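Local structure of concanavalin A-like lectin protein kinase family protein (6CTH) at residues F5-L10 / R84-L89; V63-R68 / H135-R140; S101-F104 / L109-W112; E240-I245 / C261-G266. The protein is probably a protein kinase, transferring phosphate from ATP to protein substrates, and is captured here with a kinase inhibitor and a magnesium ion. All coordinates share one frame; numbering follows the deposited sequence. Where two conformers were deposited one is given.

Contact 1 (F5-L10 / R84-L89)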
loop_
_atom_site.group_PDB
_atom_site.type_symbol
_atom_site.label_atom_id
_atom_site.label_comp_id
_atom_site.label_asym_id
_atom_site.label_seq_id
_atom_site.Cartn_x
_atom_site.Cartn_y
_atom_site.Cartn_z
ATOM N N PHE A 5 0.043 -25.316 -7.928
ATOM C CA PHE A 5 -0.531 -25.349 -9.278
ATOM C C PHE A 5 0.533 -25.813 -10.281
ATOM O O PHE A 5 1.732 -25.497 -10.149
ATOM C CB PHE A 5 -1.041 -23.973 -9.704
ATOM C CG PHE A 5 -2.310 -23.509 -9.009
ATOM C CD1 PHE A 5 -2.322 -23.183 -7.665
ATOM C CD2 PHE A 5 -3.500 -23.397 -9.720
ATOM C CE1 PHE A 5 -3.494 -22.747 -7.057
ATOM C CE2 PHE A 5 -4.660 -22.933 -9.114
ATOM C CZ PHE A 5 -4.655 -22.605 -7.800
ATOM N N SER A 6 0.085 -26.577 -11.273
ATOM C CA SER A 6 0.918 -26.895 -12.415
ATOM C C SER A 6 0.862 -25.740 -13.426
ATOM O O SER A 6 -0.114 -25.012 -13.512
ATOM C CB SER A 6 0.505 -28.216 -13.081
ATOM O OG SER A 6 -0.679 -28.081 -13.855
ATOM N N LEU A 7 1.940 -25.597 -14.171
ATOM C CA LEU A 7 1.995 -24.695 -15.324
ATOM C C LEU A 7 0.828 -24.909 -16.278
ATOM O O LEU A 7 0.197 -23.965 -16.694
ATOM C CB LEU A 7 3.311 -24.909 -16.043
ATOM C CG LEU A 7 3.860 -23.811 -16.932
ATOM C CD1 LEU A 7 5.363 -23.712 -16.675
ATOM C CD2 LEU A 7 3.553 -24.070 -18.403
ATOM N N ASN A 8 0.539 -26.162 -16.625
ATOM C CA ASN A 8 -0.562 -26.453 -17.560
ATOM C C ASN A 8 -1.916 -25.936 -17.108
ATOM O O ASN A 8 -2.671 -25.426 -17.922
ATOM C CB ASN A 8 -0.720 -27.962 -17.783
ATOM C CG ASN A 8 0.410 -28.551 -18.581
ATOM O OD1 ASN A 8 1.461 -27.928 -18.754
ATOM N ND2 ASN A 8 0.205 -29.759 -19.068
ATOM N N GLU A 9 -2.251 -26.078 -15.819
ATOM C CA GLU A 9 -3.587 -25.631 -15.413
ATOM C C GLU A 9 -3.689 -24.112 -15.383
ATOM O O GLU A 9 -4.779 -23.580 -15.645
ATOM C CB GLU A 9 -4.044 -26.227 -14.104
ATOM C CG GLU A 9 -3.361 -25.733 -12.854
ATOM C CD GLU A 9 -3.667 -26.671 -11.698
ATOM O OE1 GLU A 9 -4.465 -26.311 -10.834
ATOM O OE2 GLU A 9 -3.201 -27.837 -11.776
ATOM N N LEU A 10 -2.579 -23.451 -15.031
ATOM C CA LEU A 10 -2.505 -21.981 -15.033
ATOM C C LEU A 10 -2.568 -21.421 -16.443
ATOM O O LEU A 10 -3.297 -20.452 -16.686
ATOM C CB LEU A 10 -1.248 -21.452 -14.296
ATOM C CG LEU A 10 -1.295 -21.697 -12.773
ATOM C CD1 LEU A 10 -0.100 -21.083 -12.010
ATOM C CD2 LEU A 10 -2.603 -21.130 -12.223
ATOM N N ARG A 84 9.670 -25.891 -14.295
ATOM C CA ARG A 84 10.615 -25.566 -15.373
ATOM C C ARG A 84 11.253 -24.190 -14.994
ATOM O O ARG A 84 11.683 -24.018 -13.833
ATOM C CB ARG A 84 9.914 -25.609 -16.748
ATOM N N GLY A 85 11.291 -23.221 -15.910
ATOM C CA GLY A 85 11.750 -21.855 -15.575
ATOM C C GLY A 85 10.733 -20.922 -14.911
ATOM O O GLY A 85 11.128 -19.932 -14.278
ATOM N N GLU A 86 9.442 -21.260 -15.035
ATOM C CA GLU A 86 8.321 -20.363 -14.740
ATOM C C GLU A 86 7.916 -20.345 -13.236
ATOM O O GLU A 86 7.700 -21.373 -12.602
ATOM C CB GLU A 86 7.094 -20.716 -15.599
ATOM C CG GLU A 86 7.283 -20.586 -17.120
ATOM C CD GLU A 86 6.739 -19.287 -17.690
ATOM O OE1 GLU A 86 6.233 -19.300 -18.836
ATOM O OE2 GLU A 86 6.833 -18.238 -17.007
ATOM N N LEU A 87 7.822 -19.145 -12.704
ATOM C CA LEU A 87 7.431 -18.904 -11.304
ATOM C C LEU A 87 6.114 -18.129 -11.341
ATOM O O LEU A 87 5.999 -17.155 -12.109
ATOM C CB LEU A 87 8.476 -18.075 -10.599
ATOM C CG LEU A 87 9.946 -18.479 -10.589
ATOM C CD1 LEU A 87 10.818 -17.309 -10.173
ATOM C CD2 LEU A 87 10.187 -19.648 -9.684
ATOM N N MET A 88 5.124 -18.579 -10.566
ATOM C CA MET A 88 3.800 -17.942 -10.509
ATOM C C MET A 88 3.122 -17.993 -9.157
ATOM O O MET A 88 3.357 -18.937 -8.403
ATOM C CB MET A 88 2.881 -18.570 -11.518
ATOM C CG MET A 88 3.456 -18.305 -12.901
ATOM S SD MET A 88 2.234 -18.584 -14.090
ATOM C CE MET A 88 2.586 -20.312 -14.266
ATOM N N LEU A 89 2.262 -16.998 -8.899
ATOM C CA LEU A 89 1.590 -16.818 -7.618
ATOM C C LEU A 89 0.095 -16.592 -7.869
ATOM O O LEU A 89 -0.305 -15.872 -8.810
ATOM C CB LEU A 89 2.175 -15.635 -6.857
ATOM C CG LEU A 89 3.668 -15.692 -6.533
ATOM C CD1 LEU A 89 4.246 -14.281 -6.356
ATOM C CD2 LEU A 89 3.875 -16.573 -5.303
#
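Ser6 OG is gripped twice by Glu9, at the start of the short helix whose Leu7 and Leu10 lean on Glu86 and Met88. As N-cap it accepts from Glu9 N at 3.2 Å, with an N-H...O angle of 157°. The same hydroxyl donates to Glu9 OE2 at 3.3 Å, meeting the lone pair that faces away from the other carboxylate oxygen. The other oxygen, Glu9 OE1, forms a salt bridge with Arg3, and Leu7 N is held by Glu83. The first turn is thus fixed, and two leucines are presented to the neighbouring strand. Leu7, with CG anti to its backbone N (chi1 -158°), sends CD1 across the aliphatic part of Glu86 at about a right angle, 3.6 Å from Glu86 CB and nearly as close to Glu86 CG. The Glu86 chain bends at chi2, and its carboxylate makes a long, weak ion pair with Lys47. Strand 86-92 runs antiparallel to both its neighbours, 77-83 and 41-48, in the sheet of the kinase N-lobe, and its side chains alternate: Leu87 and Leu89 turn to helix 54-66 on one face, while Glu86 and Met88 turn to helix 7-14 on the other. Deeper in, Leu10 and Met88 reach toward each other tip to tip. Leu10 CD1 lies 3.9 Å from Met88 CB, and the bend at chi3 (-88°) brings Met88 CE to 3.6 Å from the same methyl. Both side chains also rest on Cys81 and Val45, on the two strands flanking 86-92, and Met88 touches Phe17 as well.

Contact 2 (V63-R68 / H135-R140)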
loop_
_atom_site.group_PDB
_atom_site.type_symbol
_atom_site.label_atom_id
_atom_site.label_comp_id
_atom_site.label_asym_id
_atom_site.label_seq_id
_atom_site.Cartn_x
_atom_site.Cartn_y
_atom_site.Cartn_z
ATOM N N VAL A 63 6.690 -15.742 -1.280
ATOM C CA VAL A 63 6.208 -17.040 -0.745
ATOM C C VAL A 63 6.549 -17.230 0.723
ATOM O O VAL A 63 5.697 -17.703 1.523
ATOM C CB VAL A 63 6.731 -18.229 -1.557
ATOM C CG1 VAL A 63 6.360 -19.555 -0.890
ATOM C CG2 VAL A 63 6.133 -18.159 -2.925
ATOM N N LYS A 64 7.786 -16.881 1.070
ATOM C CA LYS A 64 8.307 -17.048 2.430
ATOM C C LYS A 64 7.487 -16.252 3.423
ATOM O O LYS A 64 7.072 -16.775 4.460
ATOM C CB LYS A 64 9.759 -16.573 2.503
ATOM C CG LYS A 64 10.413 -16.838 3.863
ATOM C CD LYS A 64 11.648 -15.972 4.043
ATOM C CE LYS A 64 12.302 -16.290 5.373
ATOM N NZ LYS A 64 13.577 -15.553 5.524
ATOM N N ILE A 65 7.286 -14.973 3.100
ATOM C CA ILE A 65 6.669 -14.041 4.018
ATOM C C ILE A 65 5.146 -14.270 4.061
ATOM O O ILE A 65 4.541 -14.324 5.127
ATOM C CB ILE A 65 6.978 -12.588 3.607
ATOM C CG1 ILE A 65 8.490 -12.278 3.586
ATOM C CG2 ILE A 65 6.246 -11.599 4.507
ATOM C CD1 ILE A 65 9.150 -12.488 4.912
ATOM N N ILE A 66 4.512 -14.294 2.896
ATOM C CA ILE A 66 3.037 -14.313 2.860
ATOM C C ILE A 66 2.444 -15.580 3.492
ATOM O O ILE A 66 1.327 -15.530 4.059
ATOM C CB ILE A 66 2.500 -14.009 1.442
ATOM C CG1 ILE A 66 1.088 -13.453 1.510
ATOM C CG2 ILE A 66 2.556 -15.263 0.566
ATOM C CD1 ILE A 66 0.532 -13.023 0.162
ATOM N N SER A 67 3.227 -16.672 3.457
ATOM C CA SER A 67 2.900 -17.951 4.106
ATOM C C SER A 67 2.752 -17.817 5.624
ATOM O O SER A 67 2.003 -18.576 6.247
ATOM C CB SER A 67 3.948 -19.050 3.771
ATOM O OG SER A 67 5.133 -18.962 4.586
ATOM N N ARG A 68 3.464 -16.857 6.208
ATOM C CA ARG A 68 3.428 -16.587 7.639
ATOM C C ARG A 68 2.365 -15.603 8.114
ATOM O O ARG A 68 2.377 -15.265 9.302
ATOM C CB ARG A 68 4.761 -15.998 8.107
ATOM C CG ARG A 68 5.887 -16.946 7.896
ATOM C CD ARG A 68 7.178 -16.289 8.177
ATOM N NE ARG A 68 8.226 -17.224 7.797
ATOM C CZ ARG A 68 9.162 -17.717 8.593
ATOM N NH1 ARG A 68 9.267 -17.338 9.843
ATOM N NH2 ARG A 68 10.075 -18.529 8.062
ATOM N N HIS A 135 7.852 -13.006 14.249
ATOM C CA HIS A 135 8.873 -12.042 13.855
ATOM C C HIS A 135 8.198 -10.801 13.268
ATOM O O HIS A 135 7.172 -10.887 12.569
ATOM C CB HIS A 135 9.815 -12.635 12.820
ATOM C CG HIS A 135 10.444 -13.919 13.262
ATOM N ND1 HIS A 135 9.924 -15.151 12.935
ATOM C CD2 HIS A 135 11.482 -14.157 14.101
ATOM C CE1 HIS A 135 10.642 -16.097 13.517
ATOM N NE2 HIS A 135 11.586 -15.520 14.242
ATOM N N CYS A 136 8.806 -9.662 13.530
ATOM C CA CYS A 136 8.395 -8.406 12.889
ATOM C C CYS A 136 8.620 -8.597 11.373
ATOM O O CYS A 136 9.616 -9.195 10.964
ATOM C CB CYS A 136 9.234 -7.266 13.417
ATOM S SG CYS A 136 9.031 -5.695 12.527
ATOM N N VAL A 137 7.679 -8.095 10.575
ATOM C CA VAL A 137 7.789 -8.065 9.121
ATOM C C VAL A 137 7.822 -6.595 8.726
ATOM O O VAL A 137 6.929 -5.832 9.067
ATOM C CB VAL A 137 6.616 -8.751 8.459
ATOM C CG1 VAL A 137 6.634 -8.579 6.950
ATOM C CG2 VAL A 137 6.663 -10.229 8.797
ATOM N N LEU A 138 8.861 -6.221 8.000
ATOM C CA LEU A 138 8.943 -4.871 7.447
ATOM C C LEU A 138 8.548 -5.030 6.013
ATOM O O LEU A 138 9.099 -5.873 5.319
ATOM C CB LEU A 138 10.368 -4.335 7.535
ATOM C CG LEU A 138 10.923 -4.227 8.936
ATOM C CD1 LEU A 138 12.328 -3.651 8.882
ATOM C CD2 LEU A 138 10.046 -3.352 9.787
ATOM N N HIS A 139 7.533 -4.293 5.596
ATOM C CA HIS A 139 6.942 -4.448 4.266
ATOM C C HIS A 139 7.829 -3.873 3.148
ATOM O O HIS A 139 8.069 -4.540 2.101
ATOM C CB HIS A 139 5.569 -3.771 4.268
ATOM C CG HIS A 139 4.805 -3.960 3.004
ATOM N ND1 HIS A 139 5.111 -3.273 1.819
ATOM C CD2 HIS A 139 3.786 -4.802 2.705
ATOM C CE1 HIS A 139 4.272 -3.672 0.872
ATOM N NE2 HIS A 139 3.475 -4.617 1.377
ATOM N N ARG A 140 8.236 -2.627 3.336
ATOM C CA ARG A 140 9.169 -1.949 2.448
ATOM C C ARG A 140 8.607 -1.424 1.136
ATOM O O ARG A 140 9.333 -0.816 0.361
ATOM C CB ARG A 140 10.412 -2.805 2.228
ATOM C CG ARG A 140 11.207 -3.007 3.503
ATOM C CD ARG A 140 12.432 -3.863 3.281
ATOM N NE ARG A 140 13.443 -3.167 2.501
ATOM C CZ ARG A 140 14.109 -3.709 1.490
ATOM N NH1 ARG A 140 13.871 -4.958 1.128
ATOM N NH2 ARG A 140 15.014 -2.999 0.838
HETATM O O HOH W 1 7.706 -15.661 11.575
#
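The apolar part of the contact is one pair, Ile65 with Val137. Ile65 CG2 and Val137 CG1 meet at 3.9 Å as the two branched side chains slide past each other in opposite directions; each of these methyls stands anti to its own backbone N. Leu165, on the strand paired with 136-138, touches both residues and Arg68 too, so the methyl contact is part of a larger apolar patch. The polar part lies toward the surface and runs through water. Arg68, extended from CG to NE, brings NH1 to 3.8 Å from His135 ND1, with guanidinium and imidazole planes 58° apart. A water to one side of that pair bridges it, accepting from Arg68 NH1 at 2.9 Å and hydrogen-bonded to His135 ND1 at 2.7 Å. It sits in the plane of both flat groups, at the edge of each, so one molecule serves two groups turned well apart. Past Val137, the backbone N atoms of His139 and Arg140 bond to the carboxylate of Asp199, and His139 NE2 bonds to Gly158 O. Helix 54-66 is the C-helix of the kinase fold, and residues 139-141 form its His-Arg-Asp motif. Ile66 and His139 both touch Phe160 of the Asp-Phe-Gly motif, as in the regulatory spine of protein kinases.

Contact 3 (S101-F104 / L109-W112)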
loop_
_atom_site.group_PDB
_atom_site.type_symbol
_atom_site.label_atom_id
_atom_site.label_comp_id
_atom_site.label_asym_id
_atom_site.label_seq_id
_atom_site.Cartn_x
_atom_site.Cartn_y
_atom_site.Cartn_z
ATOM N N SER A 101 -6.461 2.970 -8.425
ATOM C CA SER A 101 -7.427 3.063 -9.524
ATOM C C SER A 101 -8.628 3.870 -9.135
ATOM O O SER A 101 -9.205 4.547 -9.981
ATOM C CB SER A 101 -7.868 1.707 -9.995
ATOM O OG SER A 101 -6.761 1.062 -10.571
ATOM N N HIS A 102 -8.955 3.912 -7.851
ATOM C CA HIS A 102 -10.093 4.722 -7.358
ATOM C C HIS A 102 -9.693 6.103 -6.958
ATOM O O HIS A 102 -10.261 7.090 -7.446
ATOM C CB HIS A 102 -10.768 4.038 -6.196
ATOM C CG HIS A 102 -11.368 2.730 -6.570
ATOM N ND1 HIS A 102 -12.720 2.574 -6.758
ATOM C CD2 HIS A 102 -10.820 1.509 -6.728
ATOM C CE1 HIS A 102 -12.980 1.308 -7.013
ATOM N NE2 HIS A 102 -11.844 0.642 -7.022
ATOM N N ILE A 103 -8.654 6.208 -6.160
ATOM C CA ILE A 103 -8.297 7.529 -5.654
ATOM C C ILE A 103 -7.617 8.439 -6.663
ATOM O O ILE A 103 -7.799 9.659 -6.580
ATOM C CB ILE A 103 -7.489 7.478 -4.357
ATOM C CG1 ILE A 103 -6.144 6.769 -4.527
ATOM C CG2 ILE A 103 -8.335 6.885 -3.244
ATOM C CD1 ILE A 103 -5.227 7.162 -3.382
ATOM N N PHE A 104 -6.804 7.892 -7.561
ATOM C CA PHE A 104 -6.133 8.745 -8.579
ATOM C C PHE A 104 -6.790 8.681 -9.958
ATOM O O PHE A 104 -6.882 9.727 -10.637
ATOM C CB PHE A 104 -4.641 8.418 -8.722
ATOM C CG PHE A 104 -3.888 8.385 -7.413
ATOM C CD1 PHE A 104 -4.013 9.420 -6.488
ATOM C CD2 PHE A 104 -3.003 7.354 -7.137
ATOM C CE1 PHE A 104 -3.315 9.374 -5.311
ATOM C CE2 PHE A 104 -2.279 7.333 -5.935
ATOM C CZ PHE A 104 -2.447 8.337 -5.052
ATOM N N LEU A 109 -15.674 7.229 -7.062
ATOM C CA LEU A 109 -15.420 8.262 -6.075
ATOM C C LEU A 109 -15.564 7.579 -4.745
ATOM O O LEU A 109 -16.656 7.117 -4.409
ATOM C CB LEU A 109 -16.437 9.410 -6.153
ATOM C CG LEU A 109 -16.307 10.509 -5.086
ATOM C CD1 LEU A 109 -14.901 11.110 -5.090
ATOM C CD2 LEU A 109 -17.350 11.602 -5.255
ATOM N N LEU A 110 -14.471 7.512 -3.998
ATOM C CA LEU A 110 -14.508 6.952 -2.651
ATOM C C LEU A 110 -15.037 7.996 -1.690
ATOM O O LEU A 110 -14.472 9.077 -1.596
ATOM C CB LEU A 110 -13.116 6.450 -2.222
ATOM C CG LEU A 110 -12.624 5.197 -2.993
ATOM C CD1 LEU A 110 -11.315 4.687 -2.429
ATOM C CD2 LEU A 110 -13.605 4.047 -2.997
ATOM N N THR A 111 -16.110 7.675 -0.969
ATOM C CA THR A 111 -16.662 8.580 0.052
ATOM C C THR A 111 -15.639 8.802 1.171
ATOM O O THR A 111 -14.696 7.996 1.353
ATOM C CB THR A 111 -17.937 8.045 0.737
ATOM O OG1 THR A 111 -17.630 6.860 1.495
ATOM C CG2 THR A 111 -19.070 7.721 -0.278
ATOM N N TRP A 112 -15.836 9.886 1.915
ATOM C CA TRP A 112 -15.016 10.178 3.067
ATOM C C TRP A 112 -15.041 8.999 4.050
ATOM O O TRP A 112 -13.982 8.602 4.553
ATOM C CB TRP A 112 -15.408 11.463 3.794
ATOM C CG TRP A 112 -14.552 11.587 4.971
ATOM C CD1 TRP A 112 -14.881 11.285 6.250
ATOM C CD2 TRP A 112 -13.165 11.917 4.967
ATOM N NE1 TRP A 112 -13.786 11.432 7.054
ATOM C CE2 TRP A 112 -12.711 11.796 6.281
ATOM C CE3 TRP A 112 -12.257 12.267 3.974
ATOM C CZ2 TRP A 112 -11.393 12.078 6.642
ATOM C CZ3 TRP A 112 -10.929 12.546 4.334
ATOM C CH2 TRP A 112 -10.520 12.423 5.661
HETATM O O HOH W 2 -11.763 8.220 -5.092
#
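In Leu110 and His102 the first torsions, -69° and -63°, both swing CG beside the backbone N, and this brings the leucine fork against the base of the histidine. Leu110 CD1 and CG each lie 3.9 Å from His102 CB, the two side chains crossing at about a right angle. The other methyl, Leu110 CD2, comes obliquely to the ring, 4.1 Å from His102 ND1. Ile103 adds a second wall: its CG1 is wedged between backbone N and carbonyl carbon (chi1 62°), which leaves CG2 as the branch that meets Leu110 CD1 at 3.8 Å. Leu110 CD1 therefore touches both residues, while CD1 of Ile103 leads off to lie over the rim of one face of the Phe104 ring. These residues close the turn that joins helices 99-103 and 112-132, the D and E helices of the kinase C-lobe, beside the inhibitor pocket; the His102 side chain is about 8 Å from the bound inhibitor. Both ring nitrogens of His102 are engaged, ND1 with Ser108 OG and NE2 with Asn96 O, and this fixes the rotation of the buried imidazole that Leu110 packs on. Between the backbones a water accepts from Leu110 N at 3.0 Å and gives a weak bond to His102 O, spanning two segments that make no direct hydrogen bond to each other. Past Leu110, Thr111 N-caps helix 112-132 through Val114 N, and Leu110 itself reaches Ile118 on that helix and Phe153 in a loop.

Contact 4 (E240-I245 / C261-G266)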
loop_
_atom_site.group_PDB
_atom_site.type_symbol
_atom_site.label_atom_id
_atom_site.label_comp_id
_atom_site.label_asym_id
_atom_site.label_seq_id
_atom_site.Cartn_x
_atom_site.Cartn_y
_atom_site.Cartn_z
ATOM N N GLU A 240 -2.820 27.090 8.652
ATOM C CA GLU A 240 -4.200 26.714 9.076
ATOM C C GLU A 240 -5.201 26.536 7.920
ATOM O O GLU A 240 -6.343 26.976 8.005
ATOM C CB GLU A 240 -4.746 27.683 10.150
ATOM C CG GLU A 240 -4.003 27.666 11.485
ATOM C CD GLU A 240 -2.767 28.571 11.524
ATOM O OE1 GLU A 240 -2.437 29.187 10.474
ATOM O OE2 GLU A 240 -2.123 28.670 12.597
ATOM N N ARG A 241 -4.742 25.870 6.855
ATOM C CA ARG A 241 -5.517 25.589 5.649
ATOM C C ARG A 241 -5.759 24.074 5.454
ATOM O O ARG A 241 -5.739 23.573 4.340
ATOM C CB ARG A 241 -4.759 26.113 4.431
ATOM C CG ARG A 241 -4.464 27.615 4.411
ATOM C CD ARG A 241 -5.650 28.501 4.814
ATOM N NE ARG A 241 -6.740 28.462 3.817
ATOM C CZ ARG A 241 -7.937 29.047 3.965
ATOM N NH1 ARG A 241 -8.243 29.729 5.074
ATOM N NH2 ARG A 241 -8.839 28.942 2.997
ATOM N N ILE A 242 -6.027 23.362 6.534
ATOM C CA ILE A 242 -6.285 21.908 6.429
ATOM C C ILE A 242 -7.443 21.610 5.474
ATOM O O ILE A 242 -7.329 20.741 4.614
ATOM C CB ILE A 242 -6.441 21.267 7.803
ATOM C CG1 ILE A 242 -5.062 21.252 8.469
ATOM C CG2 ILE A 242 -6.979 19.844 7.676
ATOM C CD1 ILE A 242 -5.005 20.574 9.818
ATOM N N LEU A 243 -8.476 22.432 5.485
ATOM C CA LEU A 243 -9.620 22.176 4.621
ATOM C C LEU A 243 -9.213 22.132 3.155
ATOM O O LEU A 243 -9.764 21.359 2.387
ATOM C CB LEU A 243 -10.719 23.209 4.835
ATOM C CG LEU A 243 -11.474 23.164 6.158
ATOM C CD1 LEU A 243 -12.747 23.983 6.042
ATOM C CD2 LEU A 243 -11.804 21.735 6.546
ATOM N N ASP A 244 -8.285 22.987 2.754
ATOM C CA ASP A 244 -7.791 22.984 1.360
ATOM C C ASP A 244 -7.150 21.658 0.899
ATOM O O ASP A 244 -6.995 21.437 -0.308
ATOM C CB ASP A 244 -6.738 24.087 1.147
ATOM C CG ASP A 244 -7.334 25.477 1.096
ATOM O OD1 ASP A 244 -8.041 25.776 0.110
ATOM O OD2 ASP A 244 -7.078 26.280 2.025
ATOM N N ILE A 245 -6.710 20.846 1.845
ATOM C CA ILE A 245 -6.111 19.557 1.547
ATOM C C ILE A 245 -7.065 18.529 0.940
ATOM O O ILE A 245 -6.684 17.737 0.096
ATOM C CB ILE A 245 -5.482 18.948 2.807
ATOM C CG1 ILE A 245 -4.486 19.924 3.415
ATOM C CG2 ILE A 245 -4.810 17.628 2.482
ATOM C CD1 ILE A 245 -3.339 20.249 2.496
ATOM N N CYS A 261 -7.609 15.017 11.604
ATOM C CA CYS A 261 -6.910 13.943 12.276
ATOM C C CYS A 261 -6.063 13.170 11.286
ATOM O O CYS A 261 -4.906 12.885 11.564
ATOM C CB CYS A 261 -7.904 13.029 12.940
ATOM S SG CYS A 261 -7.078 11.806 13.969
ATOM N N LEU A 262 -6.651 12.859 10.143
ATOM C CA LEU A 262 -5.945 12.142 9.070
ATOM C C LEU A 262 -4.748 12.909 8.586
ATOM O O LEU A 262 -3.681 12.339 8.438
ATOM C CB LEU A 262 -6.883 11.787 7.912
ATOM C CG LEU A 262 -6.280 10.926 6.787
ATOM C CD1 LEU A 262 -5.690 9.633 7.313
ATOM C CD2 LEU A 262 -7.326 10.584 5.739
ATOM N N VAL A 263 -4.904 14.216 8.351
ATOM C CA VAL A 263 -3.783 15.020 7.887
ATOM C C VAL A 263 -2.680 15.100 8.915
ATOM O O VAL A 263 -1.527 14.950 8.573
ATOM C CB VAL A 263 -4.253 16.448 7.468
ATOM C CG1 VAL A 263 -3.080 17.382 7.258
ATOM C CG2 VAL A 263 -5.067 16.371 6.188
ATOM N N MET A 264 -3.015 15.369 10.178
ATOM C CA MET A 264 -1.970 15.489 11.182
ATOM C C MET A 264 -1.256 14.154 11.447
ATOM O O MET A 264 -0.041 14.124 11.648
ATOM C CB MET A 264 -2.486 16.175 12.482
ATOM C CG MET A 264 -2.683 17.710 12.332
ATOM S SD MET A 264 -3.603 18.192 13.800
ATOM C CE MET A 264 -2.209 18.484 14.885
ATOM N N VAL A 265 -1.998 13.053 11.448
ATOM C CA VAL A 265 -1.401 11.708 11.532
ATOM C C VAL A 265 -0.482 11.480 10.330
ATOM O O VAL A 265 0.631 11.016 10.491
ATOM C CB VAL A 265 -2.509 10.634 11.607
ATOM C CG1 VAL A 265 -2.007 9.253 11.225
ATOM C CG2 VAL A 265 -3.146 10.664 12.998
ATOM N N GLY A 266 -0.940 11.828 9.143
ATOM C CA GLY A 266 -0.095 11.669 7.962
ATOM C C GLY A 266 1.239 12.393 8.043
ATOM O O GLY A 266 2.291 11.845 7.722
#
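Ahead of Val263, the residue that Ile242 and Ile245 pack against, helix 256-269 commits Cys261 and Leu262 to other neighbours: both lie on Tyr116 of helix 112-132, and Cys261 also touches Val286 of helix 280-287. Val263 carries the contact. Its CG2, anti to the carbonyl carbon, is the branch that faces segment 240-245, and it receives two isoleucine methyls. Ile245 CG2 is the nearer at 3.9 Å, the side chains crossing at a slant; Ile242 CG2 stands at 4.2 Å. With chi1 at -55°, Ile245 has CG1 anti to the carbonyl carbon and CG2 anti to the backbone N, which points the short branch at the valine. Met264, one residue on, gives a looser brush at the flank, its CG 4.5 Å from Ile242 CD1. Val265 has turned to the far side of the helix, onto Val283, Val286 and Leu287. The partner segment is shaped by its own bonds. Glu240, with positive phi, is the C-prime residue of a Schellman motif that ends helix 229-238, and the chain then coils so that Ile245 N bonds to Ile242 O, placing both isoleucines on the same side. Outside this apolar face a salt bridge joins Arg241 NE to Asp244 OD2 at 2.8 Å; the carboxylate oxygen is met nearly end-on and lies 25° out of the guanidinium plane. Helix 229-238 closes the packing, with Tyr237 on Ile242, Trp232 on Ile245 and Val233 on Val263, joining what are the G and H helices of the kinase C-lobe.

How the contacts relate
Contacts 3 and 4 are buried, whereas contacts 1 and 2 each pair a buried apolar core with a more exposed margin. That margin carries charge: a glutamate chain under a leucine in contact 1, a water-bridged arginine and histidine in contact 2. Contact 4 is wholly apolar across its segments; contact 3 adds one backbone-bridging water. Contacts 1 and 2 share the N-lobe layer of strand 86-92 and helix 54-66, touching through Leu89 CD2 and Val63 CG2 at 3.6 Å. Contacts 3 and 4 meet in the C-lobe, where Trp112 CH2 lies 3.7 Å from Leu262 CD2. Of the four, contact 2 is the one that spans the two lobes.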